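Local coordinates for cytochrome P450 (PDB 5L92), which binds heme and steroids such as corticosterone and probably acts as a cytochrome P450 monooxygenase on such steroids, at residues E121-V126 against D371-M376. Numbering follows the deposited sequence.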
ATOM      1  N   GLU A 121       2.778 -20.177 -12.301  1.00 36.32           N
ATOM      2  CA  GLU A 121       3.678 -19.844 -13.402  1.00 38.52           C
ATOM      3  C   GLU A 121       4.949 -19.182 -12.880  1.00 37.71           C
ATOM      4  O   GLU A 121       6.060 -19.553 -13.275  1.00 38.34           O
ATOM      5  CB  GLU A 121       2.969 -18.931 -14.420  1.00 42.73           C
ATOM      6  CG  GLU A 121       3.859 -18.538 -15.625  1.00 51.19           C
ATOM      7  CD  GLU A 121       3.216 -17.519 -16.593  1.00 63.31           C
ATOM      8  OE1 GLU A 121       2.318 -16.744 -16.181  1.00 54.73           O
ATOM      9  OE2 GLU A 121       3.625 -17.492 -17.781  1.00 72.87           O
ATOM     10  N   LEU A 122       4.812 -18.197 -11.979  1.00 36.39           N
ATOM     11  CA  LEU A 122       5.997 -17.543 -11.410  1.00 35.69           C
ATOM     12  C   LEU A 122       6.884 -18.532 -10.647  1.00 34.49           C
ATOM     13  O   LEU A 122       8.114 -18.540 -10.800  1.00 34.98           O
ATOM     14  CB  LEU A 122       5.563 -16.402 -10.499  1.00 33.09           C
ATOM     15  CG  LEU A 122       5.020 -15.216 -11.269  1.00 34.76           C
ATOM     16  CD1 LEU A 122       4.390 -14.285 -10.278  1.00 33.01           C
ATOM     17  CD2 LEU A 122       6.109 -14.516 -12.088  1.00 36.50           C
ATOM     18  N   LEU A 123       6.280 -19.370  -9.813  1.00 35.05           N
ATOM     19  CA  LEU A 123       7.064 -20.375  -9.105  1.00 35.79           C
ATOM     20  C   LEU A 123       7.786 -21.295 -10.096  1.00 37.45           C
ATOM     21  O   LEU A 123       8.976 -21.598  -9.927  1.00 38.06           O
ATOM     22  CB  LEU A 123       6.151 -21.159  -8.155  1.00 36.63           C
ATOM     23  CG  LEU A 123       5.763 -20.400  -6.891  1.00 36.33           C
ATOM     24  CD1 LEU A 123       4.564 -21.023  -6.190  1.00 36.52           C
ATOM     25  CD2 LEU A 123       6.942 -20.356  -5.973  1.00 33.46           C
ATOM     26  N   GLN A 124       7.107 -21.687 -11.177  1.00 38.24           N
ATOM     27  CA  GLN A 124       7.728 -22.577 -12.160  1.00 40.14           C
ATOM     28  C   GLN A 124       8.950 -21.934 -12.792  1.00 39.28           C
ATOM     29  O   GLN A 124       9.961 -22.606 -13.050  1.00 39.78           O
ATOM     30  CB  GLN A 124       6.707 -22.955 -13.245  1.00 40.72           C
ATOM     31  CG  GLN A 124       7.178 -24.084 -14.175  1.00 45.83           C
ATOM     32  CD  GLN A 124       7.638 -25.354 -13.428  1.00 55.99           C
ATOM     33  OE1 GLN A 124       6.842 -26.042 -12.780  1.00 57.06           O
ATOM     34  NE2 GLN A 124       8.929 -25.669 -13.536  1.00 54.30           N
ATOM     35  N   GLU A 125       8.882 -20.629 -13.046  1.00 38.44           N
ATOM     36  CA  GLU A 125       9.992 -19.937 -13.679  1.00 38.90           C
ATOM     37  C   GLU A 125      11.265 -19.958 -12.833  1.00 37.03           C
ATOM     38  O   GLU A 125      12.365 -19.874 -13.384  1.00 36.45           O
ATOM     39  CB  GLU A 125       9.552 -18.510 -14.009  1.00 41.27           C
ATOM     40  CG  GLU A 125       8.519 -18.514 -15.144  1.00 47.45           C
ATOM     41  CD  GLU A 125       8.062 -17.131 -15.534  1.00 55.30           C
ATOM     42  OE1 GLU A 125       8.595 -16.159 -14.959  1.00 55.18           O
ATOM     43  OE2 GLU A 125       7.172 -17.024 -16.418  1.00 56.62           O
ATOM     44  N   VAL A 126      11.160 -20.100 -11.517  1.00 37.16           N
ATOM     45  CA  VAL A 126      12.358 -20.136 -10.689  1.00 38.13           C
ATOM     46  C   VAL A 126      12.535 -21.489 -10.000  1.00 39.35           C
ATOM     47  O   VAL A 126      13.352 -21.614  -9.087  1.00 38.37           O
ATOM     48  CB  VAL A 126      12.371 -18.969  -9.672  1.00 37.32           C
ATOM     49  CG1 VAL A 126      12.523 -17.622 -10.408  1.00 35.51           C
ATOM     50  CG2 VAL A 126      11.124 -18.959  -8.823  1.00 35.63           C
ATOM     51  N   ASP A 371       3.454 -24.117   1.212  1.00 35.85           N
ATOM     52  CA  ASP A 371       3.198 -25.531   0.936  1.00 37.77           C
ATOM     53  C   ASP A 371       4.370 -26.165   0.198  1.00 37.71           C
ATOM     54  O   ASP A 371       4.699 -27.329   0.434  1.00 39.29           O
ATOM     55  CB  ASP A 371       1.909 -25.682   0.123  1.00 41.12           C
ATOM     56  CG  ASP A 371       1.497 -27.141  -0.046  1.00 49.65           C
ATOM     57  OD1 ASP A 371       0.874 -27.709   0.885  1.00 55.55           O
ATOM     58  OD2 ASP A 371       1.817 -27.716  -1.102  1.00 47.06           O
ATOM     59  N   ARG A 372       5.013 -25.414  -0.667  1.00 36.53           N
ATOM     60  CA  ARG A 372       6.143 -25.889  -1.429  1.00 36.99           C
ATOM     61  C   ARG A 372       7.472 -25.874  -0.751  1.00 37.48           C
ATOM     62  O   ARG A 372       8.254 -26.722  -0.999  1.00 36.95           O
ATOM     63  CB  ARG A 372       6.319 -25.065  -2.697  1.00 37.63           C
ATOM     64  CG  ARG A 372       5.121 -25.061  -3.603  1.00 40.16           C
ATOM     65  CD  ARG A 372       5.510 -25.144  -5.036  1.00 40.04           C
ATOM     66  NE  ARG A 372       4.394 -24.921  -5.921  1.00 44.25           N
ATOM     67  CZ  ARG A 372       4.533 -24.695  -7.209  1.00 41.55           C
ATOM     68  NH1 ARG A 372       5.719 -24.668  -7.738  1.00 38.84           N
ATOM     69  NH2 ARG A 372       3.486 -24.517  -7.960  1.00 42.94           N
ATOM     70  N   TYR A 373       7.736 -24.887   0.073  1.00 35.91           N
ATOM     71  CA  TYR A 373       9.023 -24.750   0.721  1.00 35.72           C
ATOM     72  C   TYR A 373       8.949 -24.602   2.249  1.00 34.57           C
ATOM     73  O   TYR A 373       9.308 -23.609   2.805  1.00 33.54           O
ATOM     74  CB  TYR A 373       9.780 -23.582   0.079  1.00 36.29           C
ATOM     75  CG  TYR A 373       9.718 -23.569  -1.425  1.00 37.33           C
ATOM     76  CD1 TYR A 373      10.214 -24.610  -2.149  1.00 37.28           C
ATOM     77  CD2 TYR A 373       9.158 -22.519  -2.116  1.00 37.30           C
ATOM     78  CE1 TYR A 373      10.154 -24.618  -3.498  1.00 37.25           C
ATOM     79  CE2 TYR A 373       9.101 -22.523  -3.481  1.00 37.60           C
ATOM     80  CZ  TYR A 373       9.590 -23.584  -4.154  1.00 38.75           C
ATOM     81  OH  TYR A 373       9.548 -23.632  -5.485  1.00 42.57           O
ATOM     82  N   PRO A 374       8.468 -25.718   2.900  1.00 34.40           N
ATOM     83  CA  PRO A 374       8.359 -25.593   4.353  1.00 34.77           C
ATOM     84  C   PRO A 374       9.651 -25.423   5.154  1.00 34.22           C
ATOM     85  O   PRO A 374       9.580 -25.027   6.265  1.00 34.00           O
ATOM     86  CB  PRO A 374       7.671 -26.874   4.779  1.00 34.91           C
ATOM     87  CG  PRO A 374       7.995 -27.850   3.769  1.00 36.56           C
ATOM     88  CD  PRO A 374       7.977 -27.110   2.516  1.00 35.15           C
ATOM     89  N   GLN A 375      10.783 -25.725   4.567  1.00 34.75           N
ATOM     90  CA  GLN A 375      12.030 -25.603   5.234  1.00 35.30           C
ATOM     91  C   GLN A 375      12.797 -24.367   4.790  1.00 32.85           C
ATOM     92  O   GLN A 375      13.962 -24.262   5.030  1.00 31.67           O
ATOM     93  CB  GLN A 375      12.846 -26.859   5.036  1.00 36.80           C
ATOM     94  CG  GLN A 375      12.199 -28.123   5.529  1.00 40.07           C
ATOM     95  CD  GLN A 375      11.618 -27.979   6.910  1.00 57.24           C
ATOM     96  OE1 GLN A 375      12.311 -27.625   7.858  1.00 57.25           O
ATOM     97  NE2 GLN A 375      10.341 -28.232   7.032  1.00 47.89           N
ATOM     98  N   MET A 376      12.116 -23.433   4.164  1.00 32.55           N
ATOM     99  CA  MET A 376      12.732 -22.211   3.718  1.00 32.44           C
ATOM    100  C   MET A 376      13.365 -21.384   4.841  1.00 29.23           C
ATOM    101  O   MET A 376      12.920 -21.388   5.943  1.00 29.59           O
ATOM    102  CB  MET A 376      11.752 -21.361   2.893  1.00 32.35           C
ATOM    103  CG  MET A 376      10.876 -20.390   3.647  1.00 31.78           C
ATOM    104  SD  MET A 376       9.798 -19.370   2.638  1.00 36.94           S
ATOM    105  CE  MET A 376       8.309 -20.216   2.833  1.00 33.76           C
TER
HETATM  106  O   HOH W   1      10.343 -22.109  -7.556  1.00 39.58           O
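Leu123 meets two neighbouring side chains with its two methyl groups, an instance of one branched residue serving two different surfaces where two helices come together. CD1 sits over the centre of one face of the Arg372 guanidinium, 3.8 Å from CZ, while CB stands over the same face, above NH1, at 3.6 Å from that nitrogen. The other methyl, CD2, approaches the Tyr373 ring at its edge, near the ring plane, and lies 3.9 Å from CE2. Arg372 starts with CG anti to its carbonyl carbon and then bends at chi2 (-140°), which carries the guanidinium out toward Leu123. Its CB meanwhile lies over the centre of one face of the Tyr373 ring. No direct hydrogen bond crosses; instead a water spans the gap, donating to Leu123 O at 2.8 Å and hydrogen-bonded to Tyr373 OH at 2.7 Å. The contact joins helix 112-125, near its last turn, to the end of helix 355-372 and the turn that follows, away from the heme, and Leu138 of helix 134-139 also packs on Leu123. The guanidinium lays a flat face against Leu123 while its NE is held in a salt bridge by Glu368 of the same helix, which probably offsets part of its charge.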